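Local coordinates for siderophore periplasmic binding protein (Thermobifida fusca, PDB 5DH0), which probably binds ferric siderophores of the fuscachelin type in the periplasmic binding protein manner and hands them on for iron uptake, at residues Val46-Gly51 with Pro85-Ala90; Leu56-Glu61 with Arg153-Gly158; Gly110-Ser115 with Phe135-Ala140. All blocks are in the same frame, centred on the assembly; numbering follows the deposited sequence.

Overall arrangement
All three contacts lie in the lobe built on the parallel sheet ordered 86-88, 64-66, 45-47, 106-112, 132-137. Contact 1 is buried and spans strand 64-66, joining 45-47 to 86-88 through side chains and one hydrogen bond from a backbone N-H to a glutamine oxygen. Contact 3, partly buried, pairs neighbouring strands at the other edge with three backbone bonds. These two touch: Glu49 OE1 and Arg112 NH1 form a salt bridge of 2.9 Å, and Phe50 meets Phe137. Contact 2, at the surface, joins the turns after helices 52-57 and 142-154 by van der Waals contact without a hydrogen bond; its centre is 16 Å from that of contact 1 and 20 Å from that of contact 3.

Contact 1 of 3, residues Val46-Gly51 with Pro85-Ala90; sequences VALEFG and PVVQSA
The side-chain oxygen of Gln88 reaches across to the backbone just beyond strand 45-47: Glu49 N donates to Gln88 OE1 at 3.0 Å. The amide nitrogen lies in the carbonyl plane of the glutamine and the C=O...N angle is 158°, but the N-H...O angle of 133° shows a distinctly bent bond. Gln88 can span the gap because its CG is anti to the backbone N (chi1 175°) and the chain stays extended beyond it. Its other amide atom, NE2, donates to Leu92 O, so both ends of the flat group are held and its rotation is fixed.

The same oxygen rests against aliphatic carbon, with Leu48 CB 3.3 Å from Gln88 OE1; the two side chains cross at about a right angle. Next to this polar link lies an apolar one. Val87 CG2 is shared by two partners: Val46 CG1 meets it tip to tip at 3.8 Å, and Leu48 CD2 touches it at the same 3.8 Å from a roughly perpendicular side chain. The carboxylate of Glu49 turns to another partner, Arg112.

Strand 64-66 runs between the two strands, and Gln88 also touches its Ile66. Side chains reaching past an intervening strand near the carboxyl ends of its neighbours fit the parallel alpha/beta sheet of a periplasmic binding protein lobe.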
ATOM      1  N   VAL A  46      -6.268  12.787  43.998  1.00 37.70           N
ATOM      2  CA  VAL A  46      -4.993  13.084  43.333  1.00 37.21           C
ATOM      3  C   VAL A  46      -4.912  12.295  42.031  1.00 38.99           C
ATOM      4  O   VAL A  46      -4.927  11.064  42.035  1.00 40.58           O
ATOM      5  CB  VAL A  46      -3.770  12.760  44.206  1.00 37.76           C
ATOM      6  CG1 VAL A  46      -2.502  12.704  43.353  1.00 38.83           C
ATOM      7  CG2 VAL A  46      -3.610  13.808  45.287  1.00 40.48           C
ATOM      8  N   ALA A  47      -4.853  13.018  40.919  1.00 38.44           N
ATOM      9  CA  ALA A  47      -4.736  12.406  39.600  1.00 38.85           C
ATOM     10  C   ALA A  47      -3.280  12.309  39.175  1.00 37.96           C
ATOM     11  O   ALA A  47      -2.662  13.310  38.821  1.00 38.95           O
ATOM     12  CB  ALA A  47      -5.533  13.204  38.566  1.00 31.64           C
ATOM     13  N   LEU A  48      -2.720  11.109  39.221  1.00 41.06           N
ATOM     14  CA  LEU A  48      -1.422  10.894  38.603  1.00 40.04           C
ATOM     15  C   LEU A  48      -1.646  10.687  37.104  1.00 42.12           C
ATOM     16  O   LEU A  48      -2.733  11.007  36.585  1.00 37.10           O
ATOM     17  CB  LEU A  48      -0.695   9.717  39.244  1.00 37.94           C
ATOM     18  CG  LEU A  48      -0.534   9.921  40.753  1.00 38.18           C
ATOM     19  CD1 LEU A  48       0.161   8.751  41.406  1.00 39.31           C
ATOM     20  CD2 LEU A  48       0.193  11.219  41.058  1.00 39.94           C
ATOM     21  N   GLU A  49      -0.636  10.167  36.409  1.00 41.46           N
ATOM     22  CA  GLU A  49      -0.711  10.073  34.952  1.00 43.54           C
ATOM     23  C   GLU A  49      -1.952   9.295  34.494  1.00 40.16           C
ATOM     24  O   GLU A  49      -2.304   8.270  35.084  1.00 38.92           O
ATOM     25  CB  GLU A  49       0.553   9.431  34.368  1.00 43.08           C
ATOM     26  CG  GLU A  49       0.678   9.673  32.867  1.00 44.63           C
ATOM     27  CD  GLU A  49       1.780   8.862  32.207  1.00 51.32           C
ATOM     28  OE1 GLU A  49       1.992   7.696  32.626  1.00 46.57           O
ATOM     29  OE2 GLU A  49       2.413   9.394  31.255  1.00 49.14           O
ATOM     30  N   PHE A  50      -2.602   9.836  33.457  1.00 35.54           N
ATOM     31  CA  PHE A  50      -3.860   9.356  32.869  1.00 41.43           C
ATOM     32  C   PHE A  50      -5.064   9.599  33.769  1.00 39.63           C
ATOM     33  O   PHE A  50      -6.198   9.336  33.364  1.00 39.38           O
ATOM     34  CB  PHE A  50      -3.779   7.864  32.492  1.00 39.08           C
ATOM     35  CG  PHE A  50      -2.660   7.563  31.548  1.00 39.32           C
ATOM     36  CD1 PHE A  50      -2.685   8.059  30.249  1.00 43.23           C
ATOM     37  CD2 PHE A  50      -1.555   6.840  31.967  1.00 38.37           C
ATOM     38  CE1 PHE A  50      -1.631   7.824  29.370  1.00 42.11           C
ATOM     39  CE2 PHE A  50      -0.507   6.590  31.100  1.00 45.32           C
ATOM     40  CZ  PHE A  50      -0.542   7.087  29.796  1.00 45.37           C
ATOM     41  N   GLY A  51      -4.826  10.116  34.972  1.00 37.91           N
ATOM     42  CA  GLY A  51      -5.917  10.465  35.867  1.00 33.62           C
ATOM     43  C   GLY A  51      -6.557  11.806  35.524  1.00 35.94           C
ATOM     44  O   GLY A  51      -7.739  12.016  35.790  1.00 34.92           O
ATOM     45  N   PRO A  85      -1.963  21.908  42.765  1.00 42.40           N
ATOM     46  CA  PRO A  85      -0.620  21.480  43.168  1.00 39.43           C
ATOM     47  C   PRO A  85      -0.087  20.337  42.293  1.00 40.64           C
ATOM     48  O   PRO A  85      -0.846  19.422  41.952  1.00 39.32           O
ATOM     49  CB  PRO A  85      -0.821  21.012  44.615  1.00 41.22           C
ATOM     50  CG  PRO A  85      -2.106  21.649  45.057  1.00 37.29           C
ATOM     51  CD  PRO A  85      -2.954  21.704  43.834  1.00 36.27           C
ATOM     52  N   VAL A  86       1.194  20.409  41.934  1.00 37.03           N
ATOM     53  CA  VAL A  86       1.850  19.386  41.127  1.00 37.72           C
ATOM     54  C   VAL A  86       2.457  18.325  42.026  1.00 40.30           C
ATOM     55  O   VAL A  86       3.154  18.655  42.984  1.00 42.49           O
ATOM     56  CB  VAL A  86       2.943  19.995  40.230  1.00 38.81           C
ATOM     57  CG1 VAL A  86       3.796  18.909  39.601  1.00 38.38           C
ATOM     58  CG2 VAL A  86       2.315  20.857  39.161  1.00 34.30           C
ATOM     59  N   VAL A  87       2.197  17.054  41.719  1.00 39.20           N
ATOM     60  CA  VAL A  87       2.578  15.964  42.612  1.00 39.17           C
ATOM     61  C   VAL A  87       3.387  14.884  41.892  1.00 41.30           C
ATOM     62  O   VAL A  87       3.914  13.937  42.511  1.00 40.90           O
ATOM     63  CB  VAL A  87       1.327  15.331  43.257  1.00 40.92           C
ATOM     64  CG1 VAL A  87       0.595  16.352  44.100  1.00 41.56           C
ATOM     65  CG2 VAL A  87       0.397  14.793  42.182  1.00 40.62           C
ATOM     66  N   GLN A  88       3.480  15.025  40.576  1.00 38.71           N
ATOM     67  CA  GLN A  88       4.241  14.087  39.767  1.00 44.51           C
ATOM     68  C   GLN A  88       4.799  14.885  38.600  1.00 44.41           C
ATOM     69  O   GLN A  88       4.151  15.813  38.120  1.00 42.68           O
ATOM     70  CB  GLN A  88       3.358  12.911  39.312  1.00 40.02           C
ATOM     71  CG  GLN A  88       4.013  11.921  38.348  1.00 44.35           C
ATOM     72  CD  GLN A  88       3.135  10.701  38.035  1.00 43.65           C
ATOM     73  OE1 GLN A  88       1.955  10.832  37.691  1.00 39.51           O
ATOM     74  NE2 GLN A  88       3.724   9.512  38.129  1.00 44.83           N
ATOM     75  N   SER A  89       6.013  14.560  38.179  1.00 43.52           N
ATOM     76  CA  SER A  89       6.644  15.289  37.086  1.00 45.47           C
ATOM     77  C   SER A  89       6.465  14.587  35.743  1.00 46.65           C
ATOM     78  O   SER A  89       6.043  13.432  35.686  1.00 45.88           O
ATOM     79  CB  SER A  89       8.135  15.476  37.369  1.00 48.22           C
ATOM     80  OG  SER A  89       8.819  14.240  37.221  1.00 53.25           O
ATOM     81  N   ALA A  90       6.791  15.306  34.671  1.00 53.10           N
ATOM     82  CA  ALA A  90       6.832  14.755  33.312  1.00 53.84           C
ATOM     83  C   ALA A  90       7.522  13.396  33.246  1.00 51.34           C
ATOM     84  O   ALA A  90       7.016  12.466  32.628  1.00 57.50           O
ATOM     85  CB  ALA A  90       7.532  15.739  32.372  1.00 46.82           C
TER

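Contact 2 of 3, residues Leu56-Glu61 with Arg153-Gly158; sequences LEAGIE and RVVGDG
Ala58 and Ile60 meet Val155 and Asp157 where two helices end, each in a Schellman motif, on the surface of the alpha/beta lobe. The closest approach is made by Asp157, whose carboxylate oxygen OD2 lies 3.4 Å from Ala58 CA. The methyl of Ala58 also sits against the Asp157 side chain, with CB to CB 3.6 Å. Having CG anti to the backbone N (chi1 -167°) brings the carboxylate alongside the alanine; across this interface it makes van der Waals contact and no hydrogen bond.

A second, apolar patch is formed by Ile60 and Val155. The end of the isoleucine, CD1, approaches Val155 CB at 4.1 Å, and the two side chains cross obliquely. Ala58 CB adds a looser contact with Val155 CG2 at 4.2 Å. Both Ile60 and Val155 also lean on Ile45 of strand 45-47, and Val155 reaches Ile108 of strand 106-112, so this patch continues inward to the sheet.

The chain turns set these side chains in place. Gly59, at phi 60°, ends helix 52-57, and its N bonds back to Leu56 O. Gly156, at phi 91°, does the same for helix 142-154, with its N bonded to Arg153 O and Asp157 N to Ser152 O. Farther out, Arg160 forms salt bridges with two acids, through NE to Asp157 OD2 and through NH2 to Glu57 OE2. This shared cation probably eases the proximity of the like charges, since Glu57 OE2 and Asp157 OD2 are 5.5 Å apart. The other carboxylate oxygen of the glutamate, OE1, is hydrogen-bonded to Thr291 OG1.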
ATOM      1  N   LEU A  56     -11.284  15.498  34.735  1.00 35.76           N
ATOM      2  CA  LEU A  56     -11.871  16.543  33.897  1.00 37.10           C
ATOM      3  C   LEU A  56     -13.241  16.115  33.338  1.00 40.49           C
ATOM      4  O   LEU A  56     -14.201  16.876  33.404  1.00 40.97           O
ATOM      5  CB  LEU A  56     -10.926  16.928  32.757  1.00 34.06           C
ATOM      6  CG  LEU A  56      -9.727  17.775  33.221  1.00 42.42           C
ATOM      7  CD1 LEU A  56      -8.652  17.871  32.146  1.00 36.61           C
ATOM      8  CD2 LEU A  56     -10.167  19.169  33.661  1.00 35.93           C
ATOM      9  N   GLU A  57     -13.339  14.898  32.814  1.00 39.00           N
ATOM     10  CA  GLU A  57     -14.568  14.450  32.168  1.00 39.64           C
ATOM     11  C   GLU A  57     -15.691  14.251  33.172  1.00 41.17           C
ATOM     12  O   GLU A  57     -16.856  14.405  32.837  1.00 39.35           O
ATOM     13  CB  GLU A  57     -14.320  13.153  31.391  1.00 39.35           C
ATOM     14  CG  GLU A  57     -13.523  13.387  30.105  1.00 38.14           C
ATOM     15  CD  GLU A  57     -13.206  12.101  29.347  1.00 43.80           C
ATOM     16  OE1 GLU A  57     -12.850  12.207  28.149  1.00 41.87           O
ATOM     17  OE2 GLU A  57     -13.298  10.992  29.939  1.00 44.12           O
ATOM     18  N   ALA A  58     -15.312  13.919  34.402  1.00 40.48           N
ATOM     19  CA  ALA A  58     -16.236  13.670  35.487  1.00 36.52           C
ATOM     20  C   ALA A  58     -16.637  14.959  36.215  1.00 41.95           C
ATOM     21  O   ALA A  58     -17.418  14.919  37.173  1.00 38.52           O
ATOM     22  CB  ALA A  58     -15.620  12.696  36.461  1.00 38.47           C
ATOM     23  N   GLY A  59     -16.096  16.091  35.759  1.00 39.11           N
ATOM     24  CA  GLY A  59     -16.302  17.375  36.407  1.00 38.32           C
ATOM     25  C   GLY A  59     -15.811  17.450  37.850  1.00 42.35           C
ATOM     26  O   GLY A  59     -16.404  18.135  38.678  1.00 43.15           O
ATOM     27  N   ILE A  60     -14.730  16.743  38.155  1.00 39.86           N
ATOM     28  CA  ILE A  60     -14.136  16.787  39.488  1.00 43.76           C
ATOM     29  C   ILE A  60     -12.892  17.674  39.520  1.00 41.64           C
ATOM     30  O   ILE A  60     -12.054  17.587  38.634  1.00 46.19           O
ATOM     31  CB  ILE A  60     -13.759  15.373  39.967  1.00 42.60           C
ATOM     32  CG1 ILE A  60     -15.016  14.558  40.250  1.00 40.93           C
ATOM     33  CG2 ILE A  60     -12.842  15.423  41.179  1.00 41.74           C
ATOM     34  CD1 ILE A  60     -14.741  13.084  40.354  1.00 38.31           C
ATOM     35  N   GLU A  61     -12.780  18.536  40.523  1.00 42.71           N
ATOM     36  CA  GLU A  61     -11.547  19.299  40.728  1.00 44.82           C
ATOM     37  C   GLU A  61     -10.583  18.494  41.601  1.00 44.37           C
ATOM     38  O   GLU A  61     -10.828  18.298  42.801  1.00 39.00           O
ATOM     39  CB  GLU A  61     -11.834  20.651  41.376  1.00 45.86           C
ATOM     40  CG  GLU A  61     -12.716  21.583  40.557  1.00 53.63           C
ATOM     41  CD  GLU A  61     -12.829  22.980  41.174  1.00 65.96           C
ATOM     42  OE1 GLU A  61     -11.795  23.546  41.605  1.00 65.48           O
ATOM     43  OE2 GLU A  61     -13.956  23.515  41.229  1.00 74.52           O
ATOM     44  N   ARG A 153     -15.134   4.664  36.245  1.00 40.11           N
ATOM     45  CA  ARG A 153     -16.095   3.943  37.057  1.00 42.83           C
ATOM     46  C   ARG A 153     -15.752   4.168  38.528  1.00 41.11           C
ATOM     47  O   ARG A 153     -16.628   4.434  39.348  1.00 42.52           O
ATOM     48  CB  ARG A 153     -16.104   2.451  36.700  1.00 37.04           C
ATOM     49  CG  ARG A 153     -16.782   2.155  35.378  1.00 39.89           C
ATOM     50  CD  ARG A 153     -16.659   0.697  35.023  1.00 42.58           C
ATOM     51  NE  ARG A 153     -17.291   0.396  33.744  1.00 47.14           N
ATOM     52  CZ  ARG A 153     -16.836  -0.518  32.894  1.00 49.01           C
ATOM     53  NH1 ARG A 153     -15.744  -1.207  33.195  1.00 53.32           N
ATOM     54  NH2 ARG A 153     -17.457  -0.733  31.742  1.00 53.75           N
ATOM     55  N   VAL A 154     -14.468   4.097  38.845  1.00 41.65           N
ATOM     56  CA  VAL A 154     -14.012   4.191  40.226  1.00 40.66           C
ATOM     57  C   VAL A 154     -14.305   5.553  40.873  1.00 42.88           C
ATOM     58  O   VAL A 154     -14.606   5.608  42.061  1.00 50.69           O
ATOM     59  CB  VAL A 154     -12.511   3.858  40.305  1.00 42.88           C
ATOM     60  CG1 VAL A 154     -11.783   4.738  41.296  1.00 44.22           C
ATOM     61  CG2 VAL A 154     -12.338   2.392  40.653  1.00 40.16           C
ATOM     62  N   VAL A 155     -14.263   6.639  40.108  1.00 42.45           N
ATOM     63  CA  VAL A 155     -14.542   7.958  40.685  1.00 44.86           C
ATOM     64  C   VAL A 155     -16.032   8.295  40.570  1.00 44.97           C
ATOM     65  O   VAL A 155     -16.447   9.432  40.829  1.00 46.10           O
ATOM     66  CB  VAL A 155     -13.700   9.099  40.016  1.00 40.44           C
ATOM     67  CG1 VAL A 155     -12.205   8.787  40.072  1.00 36.07           C
ATOM     68  CG2 VAL A 155     -14.153   9.349  38.584  1.00 37.64           C
ATOM     69  N   GLY A 156     -16.823   7.310  40.150  1.00 44.49           N
ATOM     70  CA  GLY A 156     -18.275   7.423  40.127  1.00 39.99           C
ATOM     71  C   GLY A 156     -18.873   7.949  38.834  1.00 45.84           C
ATOM     72  O   GLY A 156     -20.063   8.280  38.785  1.00 43.93           O
ATOM     73  N   ASP A 157     -18.057   8.010  37.782  1.00 43.31           N
ATOM     74  CA  ASP A 157     -18.478   8.570  36.500  1.00 42.15           C
ATOM     75  C   ASP A 157     -18.709   7.463  35.460  1.00 41.36           C
ATOM     76  O   ASP A 157     -18.690   7.707  34.249  1.00 40.85           O
ATOM     77  CB  ASP A 157     -17.426   9.574  36.005  1.00 41.87           C
ATOM     78  CG  ASP A 157     -17.921  10.430  34.858  1.00 42.35           C
ATOM     79  OD1 ASP A 157     -19.120  10.794  34.861  1.00 45.30           O
ATOM     80  OD2 ASP A 157     -17.107  10.733  33.954  1.00 40.72           O
ATOM     81  N   GLY A 158     -18.935   6.246  35.952  1.00 44.51           N
ATOM     82  CA  GLY A 158     -19.082   5.070  35.109  1.00 42.59           C
ATOM     83  C   GLY A 158     -20.129   5.140  34.010  1.00 45.42           C
ATOM     84  O   GLY A 158     -19.929   4.589  32.922  1.00 43.98           O
TER

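Contact 3 of 3, residues Gly110-Ser115 with Phe135-Ala140; sequences GVRVES and FDFDGA
Phe137 lays its ring along the strand beside it, next to Arg112. Its CG stands between the backbone N and the carbonyl carbon (chi1 65°), which brings the ring back over the neighbouring backbone although the CB bond starts away from it. Arg112 CA lies over one face, 4.3 Å from the ring centroid, a CH-pi contact. The carbonyl carbon of Gly110 approaches near the plane, at the ring edge. The arginine side chain runs alongside the phenylalanine, pointing the same way, with Arg112 CG 3.6 Å from Phe137 CZ. Its guanidinium plane is turned 58° from the ring, and its charged end goes to Glu49.

The two strands pair in parallel register, Val111 opposite Asp136, though their short axes are twisted 41° apart. Val111 N donates to Phe135 O at 2.9 Å, Phe137 N to Val111 O at 3.0 Å, and Val113 N to Phe137 O at 2.9 Å. The first is nearly straight at the hydrogen, yet its donor stands above the carbonyl plane. Asp136 CA adds a C-H...O contact to Val111 O at 3.1 Å.

Val111 and Asp136 point the same way from the sheet, and the CG1 of the valine touches OD1 of the aspartate at 3.5 Å. Asp136 OD2 turns to His116 ND1, a hydrogen bond to the start of helix 116-126 in this beta-alpha-beta unit. Val113 CG1 rests 3.6 Å from Asp138 OD1. Hydrogen bonding between the segments is thus all backbone, while their side chains meet by van der Waals and CH-pi contact; the polar ends of Arg112 and Asp136, paired elsewhere, tie this sheet edge to the loop after strand 45-47 and to helix 116-126.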
ATOM      1  N   GLY A 110      -3.162   5.542  35.621  1.00 40.27           N
ATOM      2  CA  GLY A 110      -2.789   4.432  34.759  1.00 42.95           C
ATOM      3  C   GLY A 110      -1.331   4.008  34.918  1.00 41.50           C
ATOM      4  O   GLY A 110      -0.460   4.826  35.203  1.00 36.65           O
ATOM      5  N   VAL A 111      -1.071   2.715  34.737  1.00 43.25           N
ATOM      6  CA  VAL A 111       0.289   2.184  34.773  1.00 45.46           C
ATOM      7  C   VAL A 111       0.573   1.331  33.542  1.00 43.54           C
ATOM      8  O   VAL A 111      -0.148   0.370  33.281  1.00 41.30           O
ATOM      9  CB  VAL A 111       0.537   1.307  36.029  1.00 42.91           C
ATOM     10  CG1 VAL A 111       1.904   0.659  35.963  1.00 49.46           C
ATOM     11  CG2 VAL A 111       0.416   2.118  37.291  1.00 48.67           C
ATOM     12  N   ARG A 112       1.617   1.668  32.787  1.00 39.35           N
ATOM     13  CA  ARG A 112       2.055   0.774  31.712  1.00 40.46           C
ATOM     14  C   ARG A 112       2.351  -0.622  32.281  1.00 43.50           C
ATOM     15  O   ARG A 112       3.083  -0.759  33.264  1.00 46.85           O
ATOM     16  CB  ARG A 112       3.277   1.348  30.999  1.00 44.78           C
ATOM     17  CG  ARG A 112       2.943   2.552  30.124  1.00 43.19           C
ATOM     18  CD  ARG A 112       4.175   3.347  29.753  1.00 46.42           C
ATOM     19  NE  ARG A 112       3.816   4.577  29.058  1.00 49.61           N
ATOM     20  CZ  ARG A 112       3.502   5.706  29.680  1.00 58.14           C
ATOM     21  NH1 ARG A 112       3.497   5.756  31.004  1.00 66.78           N
ATOM     22  NH2 ARG A 112       3.182   6.781  28.983  1.00 62.64           N
ATOM     23  N   VAL A 113       1.765  -1.656  31.681  1.00 44.06           N
ATOM     24  CA  VAL A 113       1.843  -3.003  32.244  1.00 47.05           C
ATOM     25  C   VAL A 113       3.291  -3.493  32.422  1.00 54.16           C
ATOM     26  O   VAL A 113       3.559  -4.325  33.288  1.00 57.24           O
ATOM     27  CB  VAL A 113       1.036  -4.009  31.374  1.00 51.85           C
ATOM     28  CG1 VAL A 113       1.712  -4.249  30.036  1.00 45.72           C
ATOM     29  CG2 VAL A 113       0.782  -5.324  32.126  1.00 53.22           C
ATOM     30  N   GLU A 114       4.227  -2.950  31.647  1.00 50.66           N
ATOM     31  CA  GLU A 114       5.635  -3.324  31.786  1.00 53.09           C
ATOM     32  C   GLU A 114       6.218  -2.871  33.127  1.00 58.18           C
ATOM     33  O   GLU A 114       7.187  -3.450  33.615  1.00 55.41           O
ATOM     34  CB  GLU A 114       6.469  -2.747  30.631  1.00 53.01           C
ATOM     35  CG  GLU A 114       6.585  -1.229  30.630  1.00 56.36           C
ATOM     36  CD  GLU A 114       5.902  -0.590  29.425  1.00 66.91           C
ATOM     37  OE1 GLU A 114       4.798  -1.063  29.044  1.00 67.64           O
ATOM     38  OE2 GLU A 114       6.464   0.391  28.876  1.00 65.44           O
ATOM     39  N   SER A 115       5.622  -1.841  33.726  1.00 56.61           N
ATOM     40  CA  SER A 115       6.168  -1.257  34.947  1.00 56.22           C
ATOM     41  C   SER A 115       5.477  -1.778  36.205  1.00 55.99           C
ATOM     42  O   SER A 115       5.597  -1.186  37.274  1.00 55.36           O
ATOM     43  CB  SER A 115       6.050   0.265  34.901  1.00 54.29           C
ATOM     44  OG  SER A 115       6.839   0.802  33.859  1.00 56.40           O
ATOM     45  N   PHE A 135      -4.561   1.090  37.380  1.00 42.57           N
ATOM     46  CA  PHE A 135      -4.878   0.092  36.362  1.00 38.34           C
ATOM     47  C   PHE A 135      -3.753  -0.043  35.341  1.00 44.71           C
ATOM     48  O   PHE A 135      -3.307   0.946  34.739  1.00 44.92           O
ATOM     49  CB  PHE A 135      -6.178   0.428  35.644  1.00 40.64           C
ATOM     50  CG  PHE A 135      -7.388   0.231  36.485  1.00 47.74           C
ATOM     51  CD1 PHE A 135      -8.004   1.306  37.087  1.00 46.44           C
ATOM     52  CD2 PHE A 135      -7.908  -1.030  36.688  1.00 50.44           C
ATOM     53  CE1 PHE A 135      -9.119   1.135  37.869  1.00 44.63           C
ATOM     54  CE2 PHE A 135      -9.024  -1.206  37.479  1.00 53.97           C
ATOM     55  CZ  PHE A 135      -9.623  -0.116  38.074  1.00 49.46           C
ATOM     56  N   ASP A 136      -3.293  -1.273  35.161  1.00 44.21           N
ATOM     57  CA  ASP A 136      -2.332  -1.589  34.119  1.00 45.66           C
ATOM     58  C   ASP A 136      -2.990  -1.539  32.753  1.00 42.91           C
ATOM     59  O   ASP A 136      -4.154  -1.900  32.592  1.00 43.47           O
ATOM     60  CB  ASP A 136      -1.717  -2.973  34.330  1.00 50.81           C
ATOM     61  CG  ASP A 136      -0.902  -3.066  35.603  1.00 57.64           C
ATOM     62  OD1 ASP A 136       0.128  -2.369  35.703  1.00 59.12           O
ATOM     63  OD2 ASP A 136      -1.281  -3.849  36.498  1.00 67.79           O
ATOM     64  N   PHE A 137      -2.240  -1.081  31.768  1.00 41.55           N
ATOM     65  CA  PHE A 137      -2.712  -1.144  30.399  1.00 43.83           C
ATOM     66  C   PHE A 137      -1.550  -1.518  29.510  1.00 41.79           C
ATOM     67  O   PHE A 137      -0.397  -1.225  29.814  1.00 39.33           O
ATOM     68  CB  PHE A 137      -3.322   0.184  29.951  1.00 40.59           C
ATOM     69  CG  PHE A 137      -2.335   1.321  29.897  1.00 42.02           C
ATOM     70  CD1 PHE A 137      -1.718   1.666  28.701  1.00 39.48           C
ATOM     71  CD2 PHE A 137      -2.031   2.051  31.043  1.00 39.26           C
ATOM     72  CE1 PHE A 137      -0.805   2.714  28.653  1.00 39.93           C
ATOM     73  CE2 PHE A 137      -1.118   3.100  30.996  1.00 41.67           C
ATOM     74  CZ  PHE A 137      -0.505   3.429  29.796  1.00 44.82           C
ATOM     75  N   ASP A 138      -1.864  -2.188  28.417  1.00 40.75           N
ATOM     76  CA  ASP A 138      -0.845  -2.543  27.458  1.00 41.35           C
ATOM     77  C   ASP A 138      -1.027  -1.708  26.189  1.00 40.17           C
ATOM     78  O   ASP A 138      -2.134  -1.294  25.861  1.00 42.54           O
ATOM     79  CB  ASP A 138      -0.910  -4.037  27.149  1.00 44.14           C
ATOM     80  CG  ASP A 138       0.163  -4.471  26.187  1.00 53.04           C
ATOM     81  OD1 ASP A 138       1.357  -4.241  26.489  1.00 59.92           O
ATOM     82  OD2 ASP A 138      -0.184  -5.007  25.110  1.00 61.35           O
ATOM     83  N   GLY A 139       0.058  -1.461  25.477  1.00 31.49           N
ATOM     84  CA  GLY A 139      -0.023  -0.807  24.192  1.00 29.53           C
ATOM     85  C   GLY A 139      -0.212   0.697  24.234  1.00 38.55           C
ATOM     86  O   GLY A 139       0.025   1.379  25.244  1.00 37.11           O
ATOM     87  N   ALA A 140      -0.636   1.208  23.089  1.00 37.19           N
ATOM     88  CA  ALA A 140      -0.987   2.600  22.913  1.00 34.85           C
ATOM     89  C   ALA A 140      -2.270   2.671  22.083  1.00 35.07           C
ATOM     90  O   ALA A 140      -2.542   3.676  21.429  1.00 34.85           O
ATOM     91  CB  ALA A 140       0.152   3.358  22.233  1.00 33.85           C
TER